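Local coordinates for uncharacterized protein (Bacteroides ovatus, PDB 4FS7) that is of unknown function but, as an extracellular leucine-rich repeat protein of the BspA type, probably binds other proteins, at residues A[199-204]-A[222-227]; A[230-235]-A[250-255]; A[242-247]-A[269-274]; A[257-262]-A[280-285]. All coordinates share one frame; numbering follows the deposited sequence. Where two conformers were deposited one is given.

Contact 1 of 4, residues A[199-204]-A[222-227]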
loop_
_atom_site.group_PDB
_atom_site.type_symbol
_atom_site.label_atom_id
_atom_site.label_comp_id
_atom_site.label_asym_id
_atom_site.label_seq_id
_atom_site.Cartn_x
_atom_site.Cartn_y
_atom_site.Cartn_z
ATOM N N ILE A 199 5.285 -1.555 -7.969
ATOM C CA ILE A 199 4.483 -0.972 -6.882
ATOM C C ILE A 199 5.227 -1.319 -5.603
ATOM O O ILE A 199 5.397 -2.506 -5.275
ATOM C CB ILE A 199 3.036 -1.501 -6.862
ATOM C CG1 ILE A 199 2.298 -1.060 -8.124
ATOM C CG2 ILE A 199 2.327 -1.076 -5.592
ATOM C CD1 ILE A 199 0.914 -1.687 -8.321
ATOM N N ARG A 200 5.684 -0.301 -4.883
ATOM C CA ARG A 200 6.471 -0.495 -3.677
ATOM C C ARG A 200 5.624 -0.812 -2.457
ATOM O O ARG A 200 4.395 -0.828 -2.500
ATOM C CB ARG A 200 7.385 0.716 -3.454
ATOM C CG ARG A 200 8.487 0.818 -4.502
ATOM C CD ARG A 200 9.542 1.836 -4.100
ATOM N NE ARG A 200 10.666 1.903 -5.031
ATOM C CZ ARG A 200 11.460 2.979 -5.190
ATOM N NH1 ARG A 200 11.211 4.099 -4.504
ATOM N NH2 ARG A 200 12.468 2.961 -6.078
ATOM N N ASP A 201 6.312 -1.047 -1.348
ATOM C CA ASP A 201 5.668 -1.514 -0.117
ATOM C C ASP A 201 4.550 -0.606 0.323
ATOM O O ASP A 201 4.683 0.621 0.245
ATOM C CB ASP A 201 6.690 -1.601 1.038
ATOM C CG ASP A 201 7.878 -2.507 0.807
ATOM O OD1 ASP A 201 7.906 -3.295 -0.111
ATOM O OD2 ASP A 201 8.825 -2.437 1.635
ATOM N N TYR A 202 3.450 -1.152 0.857
ATOM C CA TYR A 202 2.365 -0.429 1.465
ATOM C C TYR A 202 1.634 0.507 0.520
ATOM O O TYR A 202 0.805 1.259 1.007
ATOM C CB TYR A 202 2.870 0.365 2.685
ATOM C CG TYR A 202 3.410 -0.515 3.775
ATOM C CD1 TYR A 202 2.571 -1.169 4.671
ATOM C CD2 TYR A 202 4.745 -0.695 3.894
ATOM C CE1 TYR A 202 3.103 -1.985 5.683
ATOM C CE2 TYR A 202 5.294 -1.536 4.892
ATOM C CZ TYR A 202 4.453 -2.184 5.757
ATOM O OH TYR A 202 4.990 -2.989 6.741
ATOM N N CYS A 203 1.833 0.413 -0.791
ATOM C CA CYS A 203 1.314 1.471 -1.675
ATOM C C CYS A 203 -0.189 1.722 -1.510
ATOM O O CYS A 203 -0.620 2.877 -1.474
ATOM C CB CYS A 203 1.686 1.144 -3.114
ATOM S SG CYS A 203 1.360 2.444 -4.273
ATOM N N PHE A 204 -0.970 0.626 -1.469
ATOM C CA PHE A 204 -2.415 0.703 -1.368
ATOM C C PHE A 204 -2.903 0.074 -0.067
ATOM O O PHE A 204 -4.086 -0.218 0.068
ATOM C CB PHE A 204 -3.121 0.069 -2.569
ATOM C CG PHE A 204 -2.762 0.696 -3.868
ATOM C CD1 PHE A 204 -3.394 1.884 -4.270
ATOM C CD2 PHE A 204 -1.799 0.154 -4.685
ATOM C CE1 PHE A 204 -3.090 2.495 -5.437
ATOM C CE2 PHE A 204 -1.496 0.779 -5.898
ATOM C CZ PHE A 204 -2.178 1.923 -6.268
ATOM N N LEU A 222 5.221 -6.441 -6.912
ATOM C CA LEU A 222 4.373 -5.856 -5.837
ATOM C C LEU A 222 5.084 -6.022 -4.510
ATOM O O LEU A 222 5.423 -7.128 -4.121
ATOM C CB LEU A 222 2.995 -6.529 -5.652
ATOM C CG LEU A 222 2.072 -6.617 -6.843
ATOM C CD1 LEU A 222 0.767 -7.368 -6.518
ATOM C CD2 LEU A 222 1.757 -5.284 -7.453
ATOM N N GLY A 223 5.286 -4.913 -3.796
ATOM C CA GLY A 223 6.028 -4.894 -2.556
ATOM C C GLY A 223 5.233 -5.376 -1.343
ATOM O O GLY A 223 4.033 -5.724 -1.403
ATOM N N ASP A 224 5.921 -5.393 -0.223
ATOM C CA ASP A 224 5.371 -5.888 1.008
ATOM C C ASP A 224 4.106 -5.119 1.394
ATOM O O ASP A 224 4.098 -3.888 1.336
ATOM C CB ASP A 224 6.372 -5.756 2.183
ATOM C CG ASP A 224 7.649 -6.572 2.043
ATOM O OD1 ASP A 224 7.794 -7.345 1.093
ATOM O OD2 ASP A 224 8.502 -6.408 2.943
ATOM N N PHE A 225 3.026 -5.812 1.743
ATOM C CA PHE A 225 1.779 -5.210 2.145
ATOM C C PHE A 225 1.166 -4.277 1.084
ATOM O O PHE A 225 0.303 -3.477 1.383
ATOM C CB PHE A 225 1.901 -4.433 3.481
ATOM C CG PHE A 225 2.166 -5.295 4.674
ATOM C CD1 PHE A 225 1.099 -5.819 5.422
ATOM C CD2 PHE A 225 3.442 -5.537 5.103
ATOM C CE1 PHE A 225 1.334 -6.591 6.539
ATOM C CE2 PHE A 225 3.658 -6.332 6.238
ATOM C CZ PHE A 225 2.613 -6.823 6.934
ATOM N N ALA A 226 1.550 -4.413 -0.198
ATOM C CA ALA A 226 1.127 -3.411 -1.189
ATOM C C ALA A 226 -0.348 -3.313 -1.404
ATOM O O ALA A 226 -0.856 -2.223 -1.721
ATOM C CB ALA A 226 1.855 -3.593 -2.521
ATOM N N LEU A 227 -1.039 -4.448 -1.256
ATOM C CA LEU A 227 -2.486 -4.507 -1.438
ATOM C C LEU A 227 -3.142 -5.019 -0.160
ATOM O O LEU A 227 -4.227 -5.585 -0.213
ATOM C CB LEU A 227 -2.847 -5.345 -2.672
ATOM C CG LEU A 227 -2.465 -4.724 -4.014
ATOM C CD1 LEU A 227 -2.629 -5.745 -5.149
ATOM C CD2 LEU A 227 -3.373 -3.518 -4.233
HETATM O O HOH W 1 8.793 -3.990 4.289
#
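Ala226 turns its methyl into the hollow between Ile199 CG2, 4.0 Å from its CB, and the carbonyl oxygen of Arg200. Gly223 lets the chains come close, its N bonded to Ile199 O at 2.8 Å: a CB there would run into Asp201 OD1. Asp201 CG stands beside its backbone N (chi1 -59°), which lays OD1 against Gly223 CA, where it accepts Asp224 N at 2.9 Å from above the carboxylate plane. The two carboxylates stack with planes 3° apart, and a water donates to OD2 of both, probably easing their repulsion; Asp224 OD1 is taken by Lys246 N. With Asp201 replaced by an alanine, Asp224 N would probably lose its acceptor and the water one of its two carboxylates. Tyr202 and Phe225 lie side by side, rings 6° from parallel with little overlap, and Tyr202 CE1 rests on Phe225 CB at 3.5 Å. Inside, Leu227 CD2 fits against Phe204 CB, and Ile199 CD1 against Leu222 CD2 at 3.8 Å. Tyr202 N to Asp224 O and Phe204 N to Ala226 O, both 2.9 Å, tie the backbones. Two type II turns, Arg200 to Cys203 and Gly223 to Ala226, thus stack in successive coils of a BspA-type leucine-rich repeat solenoid.

Contact 2 of 4, residues A[230-235]-A[250-255]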
loop_
_atom_site.group_PDB
_atom_site.type_symbol
_atom_site.label_atom_id
_atom_site.label_comp_id
_atom_site.label_asym_id
_atom_site.label_seq_id
_atom_site.Cartn_x
_atom_site.Cartn_y
_atom_site.Cartn_z
ATOM N N THR A 230 -7.191 -4.218 1.303
ATOM C CA THR A 230 -7.909 -3.653 0.190
ATOM C C THR A 230 -9.224 -4.380 -0.044
ATOM O O THR A 230 -9.540 -5.354 0.650
ATOM C CB THR A 230 -7.046 -3.604 -1.078
ATOM O OG1 THR A 230 -6.721 -4.944 -1.482
ATOM C CG2 THR A 230 -5.799 -2.702 -0.897
ATOM N N GLY A 231 -9.994 -3.908 -1.023
ATOM C CA GLY A 231 -11.326 -4.419 -1.282
ATOM C C GLY A 231 -11.374 -5.440 -2.409
ATOM O O GLY A 231 -12.471 -5.774 -2.873
ATOM N N VAL A 232 -10.225 -5.937 -2.870
ATOM C CA VAL A 232 -10.214 -6.818 -4.027
ATOM C C VAL A 232 -10.987 -8.109 -3.761
ATOM O O VAL A 232 -10.959 -8.666 -2.660
ATOM C CB VAL A 232 -8.751 -7.139 -4.450
ATOM C CG1 VAL A 232 -8.087 -5.813 -4.952
ATOM C CG2 VAL A 232 -7.950 -7.775 -3.299
ATOM N N LYS A 233 -11.684 -8.591 -4.792
ATOM C CA LYS A 233 -12.560 -9.778 -4.657
ATOM C C LYS A 233 -11.986 -11.037 -5.275
ATOM O O LYS A 233 -12.063 -12.104 -4.677
ATOM C CB LYS A 233 -13.922 -9.485 -5.305
ATOM C CG LYS A 233 -14.950 -10.631 -5.164
ATOM C CD LYS A 233 -16.220 -10.338 -6.026
ATOM C CE LYS A 233 -17.469 -11.059 -5.518
ATOM N NZ LYS A 233 -17.969 -10.482 -4.207
ATOM N N ASN A 234 -11.420 -10.942 -6.484
ATOM C CA ASN A 234 -10.867 -12.089 -7.196
ATOM C C ASN A 234 -9.561 -11.661 -7.816
ATOM O O ASN A 234 -9.533 -10.750 -8.644
ATOM C CB ASN A 234 -11.826 -12.608 -8.284
ATOM C CG ASN A 234 -13.135 -13.077 -7.717
ATOM O OD1 ASN A 234 -13.222 -14.141 -7.063
ATOM N ND2 ASN A 234 -14.147 -12.305 -7.916
ATOM N N ILE A 235 -8.460 -12.251 -7.384
ATOM C CA ILE A 235 -7.160 -11.898 -7.868
ATOM C C ILE A 235 -6.622 -13.005 -8.759
ATOM O O ILE A 235 -6.616 -14.195 -8.406
ATOM C CB ILE A 235 -6.189 -11.644 -6.658
ATOM C CG1 ILE A 235 -6.506 -10.310 -6.023
ATOM C CG2 ILE A 235 -4.710 -11.689 -7.094
ATOM C CD1 ILE A 235 -6.130 -9.065 -6.892
ATOM N N TYR A 250 -2.286 -9.061 2.893
ATOM C CA TYR A 250 -2.574 -9.310 4.301
ATOM C C TYR A 250 -3.915 -8.773 4.721
ATOM O O TYR A 250 -4.216 -7.598 4.539
ATOM C CB TYR A 250 -1.482 -8.651 5.169
ATOM C CG TYR A 250 -1.627 -8.963 6.622
ATOM C CD1 TYR A 250 -2.515 -8.252 7.411
ATOM C CD2 TYR A 250 -0.944 -10.003 7.207
ATOM C CE1 TYR A 250 -2.746 -8.590 8.740
ATOM C CE2 TYR A 250 -1.141 -10.318 8.551
ATOM C CZ TYR A 250 -2.048 -9.629 9.292
ATOM O OH TYR A 250 -2.230 -10.041 10.615
ATOM N N GLY A 251 -4.752 -9.622 5.327
ATOM C CA GLY A 251 -5.955 -9.182 5.943
ATOM C C GLY A 251 -7.075 -8.715 5.043
ATOM O O GLY A 251 -8.002 -8.064 5.512
ATOM N N CYS A 252 -6.978 -8.979 3.734
ATOM C CA CYS A 252 -8.053 -8.588 2.809
ATOM C C CYS A 252 -9.294 -9.388 3.159
ATOM O O CYS A 252 -9.265 -10.579 3.098
ATOM C CB CYS A 252 -7.674 -8.828 1.363
ATOM S SG CYS A 252 -6.425 -7.687 0.748
ATOM N N THR A 253 -10.373 -8.748 3.534
ATOM C CA THR A 253 -11.554 -9.464 4.019
ATOM C C THR A 253 -12.605 -9.771 2.945
ATOM O O THR A 253 -13.490 -10.604 3.166
ATOM C CB THR A 253 -12.234 -8.665 5.166
ATOM O OG1 THR A 253 -12.680 -7.411 4.681
ATOM C CG2 THR A 253 -11.285 -8.473 6.324
ATOM N N ASP A 254 -12.498 -9.124 1.790
ATOM C CA ASP A 254 -13.436 -9.300 0.702
ATOM C C ASP A 254 -12.910 -10.215 -0.387
ATOM O O ASP A 254 -13.610 -10.560 -1.341
ATOM C CB ASP A 254 -13.815 -7.941 0.087
ATOM C CG ASP A 254 -14.534 -7.055 1.053
ATOM O OD1 ASP A 254 -15.260 -7.621 1.867
ATOM O OD2 ASP A 254 -14.333 -5.812 1.019
ATOM N N LEU A 255 -11.680 -10.683 -0.244
ATOM C CA LEU A 255 -11.000 -11.478 -1.243
ATOM C C LEU A 255 -11.539 -12.891 -1.167
ATOM O O LEU A 255 -11.375 -13.569 -0.133
ATOM C CB LEU A 255 -9.495 -11.456 -1.005
ATOM C CG LEU A 255 -8.609 -12.224 -1.956
ATOM C CD1 LEU A 255 -8.750 -11.748 -3.404
ATOM C CD2 LEU A 255 -7.149 -12.093 -1.495
HETATM O O HOH W 2 -10.502 -7.868 0.030
HETATM O O HOH W 3 -9.997 -5.798 3.347
HETATM O O HOH W 4 -16.209 -9.993 -1.814
#
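Thr230 and Cys252 make the direct polar contact between 230-235 and 250-255: Thr230 N donates to Cys252 SG at 3.6 Å, with an N-H...S angle of 157°. The thiol sulfur stands anti to its own carbonyl carbon (chi1 -71°), a rotation that brings it up to Thr230, whose OG1 is also 3.5 Å from SG but bonds to Leu227 O. Replacing Cys252 by an alanine would probably leave Thr230 N without this acceptor and open a gap beside Val232 CG2.

Water carries most of the other polar links. One molecule donates to Thr230 O and Val232 O and accepts from Asp254 N; a second joins Thr230 O to Thr253 N; a third accepts from Lys233 NZ and donates to Asp254 O at 2.7 Å. Lys233 NZ also forms a salt bridge with Glu256. Weaker contacts come from CA-H groups, Leu255 CA to Val232 O at 3.1 Å and Lys233 CA to Asp254 O.

Leu255 carries most of the apolar contact. Its CD1 lies 3.7 Å from Ile235 CG1, the two side chains crossing at about a right angle, and 4.1 Å from Val232 CG2, which runs alongside. Between these two segments no backbone N-H...O bond forms directly, so at the start of strand 234-237 sulfur, water and a leucine methyl group take the place of regular strand pairing.

Contact 3 of 4, residues A[242-247]-A[269-274]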
loop_
_atom_site.group_PDB
_atom_site.type_symbol
_atom_site.label_atom_id
_atom_site.label_comp_id
_atom_site.label_asym_id
_atom_site.label_seq_id
_atom_site.Cartn_x
_atom_site.Cartn_y
_atom_site.Cartn_z
ATOM N N THR A 242 7.055 -11.222 -11.758
ATOM C CA THR A 242 8.231 -11.985 -11.391
ATOM C C THR A 242 8.522 -12.024 -9.889
ATOM O O THR A 242 9.185 -12.971 -9.438
ATOM C CB THR A 242 9.431 -11.534 -12.162
ATOM O OG1 THR A 242 9.679 -10.168 -11.849
ATOM C CG2 THR A 242 9.225 -11.735 -13.695
ATOM N N GLU A 243 8.039 -11.051 -9.117
ATOM C CA GLU A 243 8.192 -11.101 -7.685
ATOM C C GLU A 243 7.043 -10.427 -6.957
ATOM O O GLU A 243 6.649 -9.318 -7.296
ATOM C CB GLU A 243 9.501 -10.464 -7.238
ATOM C CG GLU A 243 9.716 -10.597 -5.739
ATOM C CD GLU A 243 11.045 -10.096 -5.209
ATOM O OE1 GLU A 243 11.862 -9.567 -5.983
ATOM O OE2 GLU A 243 11.270 -10.219 -3.989
ATOM N N LEU A 244 6.554 -11.141 -5.943
ATOM C CA LEU A 244 5.655 -10.614 -4.922
ATOM C C LEU A 244 6.424 -10.616 -3.612
ATOM O O LEU A 244 7.120 -11.592 -3.317
ATOM C CB LEU A 244 4.389 -11.479 -4.762
ATOM C CG LEU A 244 3.596 -11.750 -6.029
ATOM C CD1 LEU A 244 2.437 -12.659 -5.735
ATOM C CD2 LEU A 244 3.132 -10.461 -6.686
ATOM N N GLY A 245 6.321 -9.514 -2.869
ATOM C CA GLY A 245 6.892 -9.380 -1.547
ATOM C C GLY A 245 6.170 -10.196 -0.490
ATOM O O GLY A 245 5.502 -11.172 -0.799
ATOM N N LYS A 246 6.323 -9.773 0.762
ATOM C CA LYS A 246 5.660 -10.423 1.891
ATOM C C LYS A 246 4.287 -9.807 2.135
ATOM O O LYS A 246 4.106 -8.590 1.992
ATOM C CB LYS A 246 6.505 -10.228 3.138
ATOM C CG LYS A 246 7.877 -10.807 3.066
ATOM C CD LYS A 246 8.811 -10.244 4.171
ATOM C CE LYS A 246 10.221 -10.749 4.019
ATOM N NZ LYS A 246 11.123 -10.007 4.937
ATOM N N SER A 247 3.317 -10.609 2.566
ATOM C CA SER A 247 2.117 -10.044 3.152
ATOM C C SER A 247 1.361 -9.119 2.175
ATOM O O SER A 247 0.657 -8.223 2.603
ATOM C CB SER A 247 2.434 -9.286 4.452
ATOM O OG SER A 247 3.178 -10.121 5.346
ATOM N N GLY A 269 6.575 -14.581 2.286
ATOM C CA GLY A 269 5.677 -15.201 3.220
ATOM C C GLY A 269 4.407 -14.422 3.480
ATOM O O GLY A 269 4.288 -13.242 3.164
ATOM N N SER A 270 3.452 -15.107 4.100
ATOM C CA SER A 270 2.245 -14.487 4.659
ATOM C C SER A 270 1.369 -13.754 3.646
ATOM O O SER A 270 0.652 -12.834 4.009
ATOM C CB SER A 270 2.631 -13.533 5.783
ATOM O OG SER A 270 3.303 -14.227 6.845
ATOM N N LEU A 271 1.346 -14.203 2.388
ATOM C CA LEU A 271 0.689 -13.430 1.350
ATOM C C LEU A 271 -0.776 -13.187 1.616
ATOM O O LEU A 271 -1.272 -12.091 1.381
ATOM C CB LEU A 271 0.824 -14.037 -0.048
ATOM C CG LEU A 271 1.168 -12.925 -1.111
ATOM C CD1 LEU A 271 2.654 -12.590 -0.931
ATOM C CD2 LEU A 271 0.922 -13.460 -2.515
ATOM N N PHE A 272 -1.492 -14.226 2.070
ATOM C CA PHE A 272 -2.921 -14.178 2.313
ATOM C C PHE A 272 -3.254 -14.388 3.768
ATOM O O PHE A 272 -4.355 -14.821 4.128
ATOM C CB PHE A 272 -3.664 -15.178 1.429
ATOM C CG PHE A 272 -3.377 -14.984 -0.031
ATOM C CD1 PHE A 272 -3.894 -13.891 -0.719
ATOM C CD2 PHE A 272 -2.562 -15.833 -0.713
ATOM C CE1 PHE A 272 -3.604 -13.704 -2.039
ATOM C CE2 PHE A 272 -2.256 -15.632 -2.079
ATOM C CZ PHE A 272 -2.771 -14.523 -2.707
ATOM N N TYR A 273 -2.320 -14.008 4.642
ATOM C CA TYR A 273 -2.531 -14.142 6.075
ATOM C C TYR A 273 -3.789 -13.382 6.489
ATOM O O TYR A 273 -3.953 -12.203 6.142
ATOM C CB TYR A 273 -1.301 -13.577 6.772
ATOM C CG TYR A 273 -1.036 -13.978 8.219
ATOM C CD1 TYR A 273 -1.878 -13.641 9.250
ATOM C CD2 TYR A 273 0.141 -14.667 8.550
ATOM C CE1 TYR A 273 -1.598 -14.033 10.560
ATOM C CE2 TYR A 273 0.413 -15.019 9.860
ATOM C CZ TYR A 273 -0.454 -14.697 10.842
ATOM O OH TYR A 273 -0.168 -15.053 12.144
ATOM N N ASN A 274 -4.679 -14.042 7.226
ATOM C CA ASN A 274 -5.898 -13.444 7.714
ATOM C C ASN A 274 -6.860 -12.996 6.621
ATOM O O ASN A 274 -7.716 -12.144 6.851
ATOM C CB ASN A 274 -5.618 -12.305 8.723
ATOM C CG ASN A 274 -5.322 -12.800 10.125
ATOM O OD1 ASN A 274 -5.728 -13.869 10.503
ATOM N ND2 ASN A 274 -4.601 -12.019 10.889
#
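Gly269 O accepts the N-H of Ser247 at 2.9 Å, with an N-H...O angle of 147° and the donor close to the line of the carbonyl bond. The same oxygen lies 3.4 Å from Lys246 CA in a CA-H...O contact, so it draws on two successive residues of the other coil. One residue further on, Ser247 CA points a nearly straight C-H at Ser270 O, 3.3 Å away (163° at the hydrogen). That oxygen also receives Tyr273 N within the type I turn from Ser270 to Tyr273.

The serines meet through Ser247 OG and Ser270 CB, 3.5 Å apart, a van der Waals touch in which the hydroxyl oxygen rests against the neighbouring methylene. Leu271 splits its two methyl groups between different partners: CD1 sits 3.2 Å from Gly245 O, while CD2 reaches Leu244 CD1 at 3.6 Å, the side chains crossing at about a right angle. Its first torsion, -136°, is away from the staggered positions, which suggests some strain in fitting this branched end. Lys246 lays its CB against Gly269 O before its extended chain leads away.

Leu271 also packs on Ile260 of strand 257-260, inside the coil. A polar backbone seam with leucines packed behind it, repeated from one coil to the next, is characteristic of a leucine-rich repeat solenoid.

Contact 4 of 4, residues A[257-262]-A[280-285]. With EDO (1,2-ethanediol), chain C.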
loop_
_atom_site.group_PDB
_atom_site.type_symbol
_atom_site.label_atom_id
_atom_site.label_comp_id
_atom_site.label_asym_id
_atom_site.label_seq_id
_atom_site.Cartn_x
_atom_site.Cartn_y
_atom_site.Cartn_z
ATOM N N SER A 257 -11.299 -15.363 -4.054
ATOM C CA SER A 257 -10.505 -16.315 -4.792
ATOM C C SER A 257 -9.188 -15.718 -5.216
ATOM O O SER A 257 -9.091 -14.515 -5.499
ATOM C CB SER A 257 -11.182 -16.894 -6.031
ATOM O OG SER A 257 -11.243 -15.959 -7.057
ATOM N N ILE A 258 -8.182 -16.570 -5.342
ATOM C CA ILE A 258 -6.869 -16.262 -5.853
ATOM C C ILE A 258 -6.359 -17.331 -6.794
ATOM O O ILE A 258 -6.604 -18.527 -6.590
ATOM C CB ILE A 258 -5.817 -15.946 -4.718
ATOM C CG1 ILE A 258 -5.336 -17.175 -3.929
ATOM C CG2 ILE A 258 -6.370 -14.864 -3.804
ATOM C CD1 ILE A 258 -4.079 -17.842 -4.523
ATOM N N SER A 259 -5.618 -16.886 -7.793
ATOM C CA SER A 259 -4.973 -17.749 -8.740
ATOM C C SER A 259 -3.576 -17.260 -8.992
ATOM O O SER A 259 -3.392 -16.112 -9.458
ATOM C CB SER A 259 -5.783 -17.750 -10.025
ATOM O OG SER A 259 -5.075 -18.471 -11.026
ATOM N N ILE A 260 -2.601 -18.074 -8.647
ATOM C CA ILE A 260 -1.206 -17.768 -8.828
ATOM C C ILE A 260 -0.619 -19.009 -9.396
ATOM O O ILE A 260 -0.201 -19.888 -8.657
ATOM C CB ILE A 260 -0.489 -17.414 -7.489
ATOM C CG1 ILE A 260 -1.157 -16.275 -6.784
ATOM C CG2 ILE A 260 0.938 -17.058 -7.769
ATOM C CD1 ILE A 260 -0.340 -15.839 -5.510
ATOM N N GLN A 261 -0.577 -19.109 -10.721
ATOM C CA GLN A 261 -0.290 -20.376 -11.343
ATOM C C GLN A 261 1.138 -20.529 -11.788
ATOM O O GLN A 261 1.599 -21.647 -12.030
ATOM C CB GLN A 261 -1.234 -20.682 -12.480
ATOM C CG GLN A 261 -2.646 -20.814 -12.013
ATOM C CD GLN A 261 -3.597 -21.392 -13.032
ATOM O OE1 GLN A 261 -3.512 -22.564 -13.353
ATOM N NE2 GLN A 261 -4.544 -20.592 -13.509
ATOM N N ASN A 262 1.841 -19.418 -11.925
ATOM C CA ASN A 262 3.138 -19.414 -12.499
ATOM C C ASN A 262 4.137 -20.196 -11.649
ATOM O O ASN A 262 4.322 -19.942 -10.441
ATOM C CB ASN A 262 3.604 -17.972 -12.702
ATOM C CG ASN A 262 4.801 -17.892 -13.575
ATOM O OD1 ASN A 262 5.896 -18.067 -13.118
ATOM N ND2 ASN A 262 4.585 -17.723 -14.894
ATOM N N LYS A 280 -11.421 -19.989 -2.382
ATOM C CA LYS A 280 -10.838 -20.813 -3.427
ATOM C C LYS A 280 -9.468 -20.337 -3.817
ATOM O O LYS A 280 -9.239 -19.138 -4.017
ATOM C CB LYS A 280 -11.720 -20.849 -4.689
ATOM C CG LYS A 280 -13.078 -21.471 -4.482
ATOM C CD LYS A 280 -13.795 -21.749 -5.792
ATOM C CE LYS A 280 -15.102 -22.442 -5.498
ATOM N NZ LYS A 280 -14.870 -23.586 -4.573
ATOM N N VAL A 281 -8.575 -21.284 -3.975
ATOM C CA VAL A 281 -7.208 -21.095 -4.355
ATOM C C VAL A 281 -6.792 -22.012 -5.489
ATOM O O VAL A 281 -7.113 -23.190 -5.467
ATOM C CB VAL A 281 -6.281 -21.435 -3.119
ATOM C CG1 VAL A 281 -4.820 -21.663 -3.536
ATOM C CG2 VAL A 281 -6.414 -20.383 -2.025
ATOM N N ILE A 282 -6.115 -21.437 -6.480
ATOM C CA ILE A 282 -5.343 -22.189 -7.444
ATOM C C ILE A 282 -3.908 -21.702 -7.313
ATOM O O ILE A 282 -3.650 -20.500 -7.418
ATOM C CB ILE A 282 -5.817 -22.017 -8.906
ATOM C CG1 ILE A 282 -7.313 -22.261 -9.019
ATOM C CG2 ILE A 282 -4.944 -22.914 -9.801
ATOM C CD1 ILE A 282 -7.938 -21.822 -10.383
ATOM N N TYR A 283 -2.964 -22.605 -7.090
ATOM C CA TYR A 283 -1.607 -22.220 -6.748
ATOM C C TYR A 283 -0.597 -23.160 -7.389
ATOM O O TYR A 283 -0.689 -24.361 -7.212
ATOM C CB TYR A 283 -1.438 -22.213 -5.225
ATOM C CG TYR A 283 -0.112 -21.642 -4.759
ATOM C CD1 TYR A 283 1.040 -22.387 -4.749
ATOM C CD2 TYR A 283 -0.030 -20.314 -4.329
ATOM C CE1 TYR A 283 2.247 -21.853 -4.330
ATOM C CE2 TYR A 283 1.162 -19.786 -3.894
ATOM C CZ TYR A 283 2.304 -20.542 -3.920
ATOM O OH TYR A 283 3.467 -20.000 -3.455
ATOM N N GLY A 284 0.371 -22.608 -8.112
ATOM C CA GLY A 284 1.359 -23.374 -8.858
ATOM C C GLY A 284 2.796 -23.093 -8.616
ATOM O O GLY A 284 3.661 -23.743 -9.197
ATOM N N SER A 285 3.137 -22.106 -7.780
ATOM C CA SER A 285 4.543 -21.842 -7.550
ATOM C C SER A 285 5.170 -22.989 -6.763
ATOM O O SER A 285 4.508 -23.665 -5.966
ATOM C CB SER A 285 4.789 -20.516 -6.837
ATOM O OG SER A 285 6.175 -20.195 -6.890
HETATM C C1 EDO C . 7.632 -19.329 -4.162
HETATM O O1 EDO C . 7.986 -20.519 -4.973
HETATM C C2 EDO C . 8.740 -18.841 -3.191
HETATM O O2 EDO C . 9.553 -17.810 -3.810
#
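Strands 257-260 and 280-283 are neighbours in a parallel sheet of the solenoid, and their short axes run 2° from parallel at a closest approach of 4.8 Å. Ile258 N donates to Lys280 O, Ile258 O accepts Ile282 N at 3.0 Å, and Ile260 N returns to Ile282 O at 2.9 Å. At the end of the strands Gly284 N donates to Ile260 O at 2.8 Å. A side chain on Gly284 would collide with Gln261 O, which explains how the two chains can come so close there.

On the buried face Ile258 and Val281 lie side by side, CG1 to CG2 at 3.9 Å. Ile258 has its CG1 wedged between its own N and carbonyl carbon (chi1 74°), from where CD1 swings across to Val281 CG1. Beyond them Ile260 CB approaches Tyr283 CD2 at 4.3 Å, while Tyr283 OH bonds to Ile287 O. Phe272 packs on Ile258 and Ile260 from the interior.

The other face carries Ser257, Ser259, Lys280 and Ile282. Ile282 CG2, anti to its backbone N, packs against CG and CD of Gln261, 3.8 Å from CD, the two side chains crossing at a slant. Ser257 OG is held by Asn234 OD1.

At the far end one of two conformers of Ser285 places OG where it can accept a hydrogen bond from O1 of a 1,2-ethanediol, probably from the crystallisation liquor, a link that remains provisional. In-register parallel strands with largely aliphatic residues facing inward are consistent with the ladder of a leucine-rich repeat solenoid.

In the fold
The four contacts overlap along the solenoid, and every pair but contacts 1 and 4 touches. Contact 1 passes to contact 3 through the backbone, Leu222 O lying 2.8 Å from Gly245 N, and to contact 2 where Phe225 CE1 meets Tyr250 CB at 3.7 Å. Contacts 2 and 3 alternate along the chain and join at Gly251 N and Tyr273 O, 2.8 Å apart. Contact 4 shares its sheet with contact 2, Ile235 O standing 2.9 Å from Ser259 N, and meets contact 3 in the core, where Phe272 CE1 is 3.5 Å from Ile258 CG2. The centres of contacts 1 and 4 are about 19 Å apart and their nearest atoms about 9 Å.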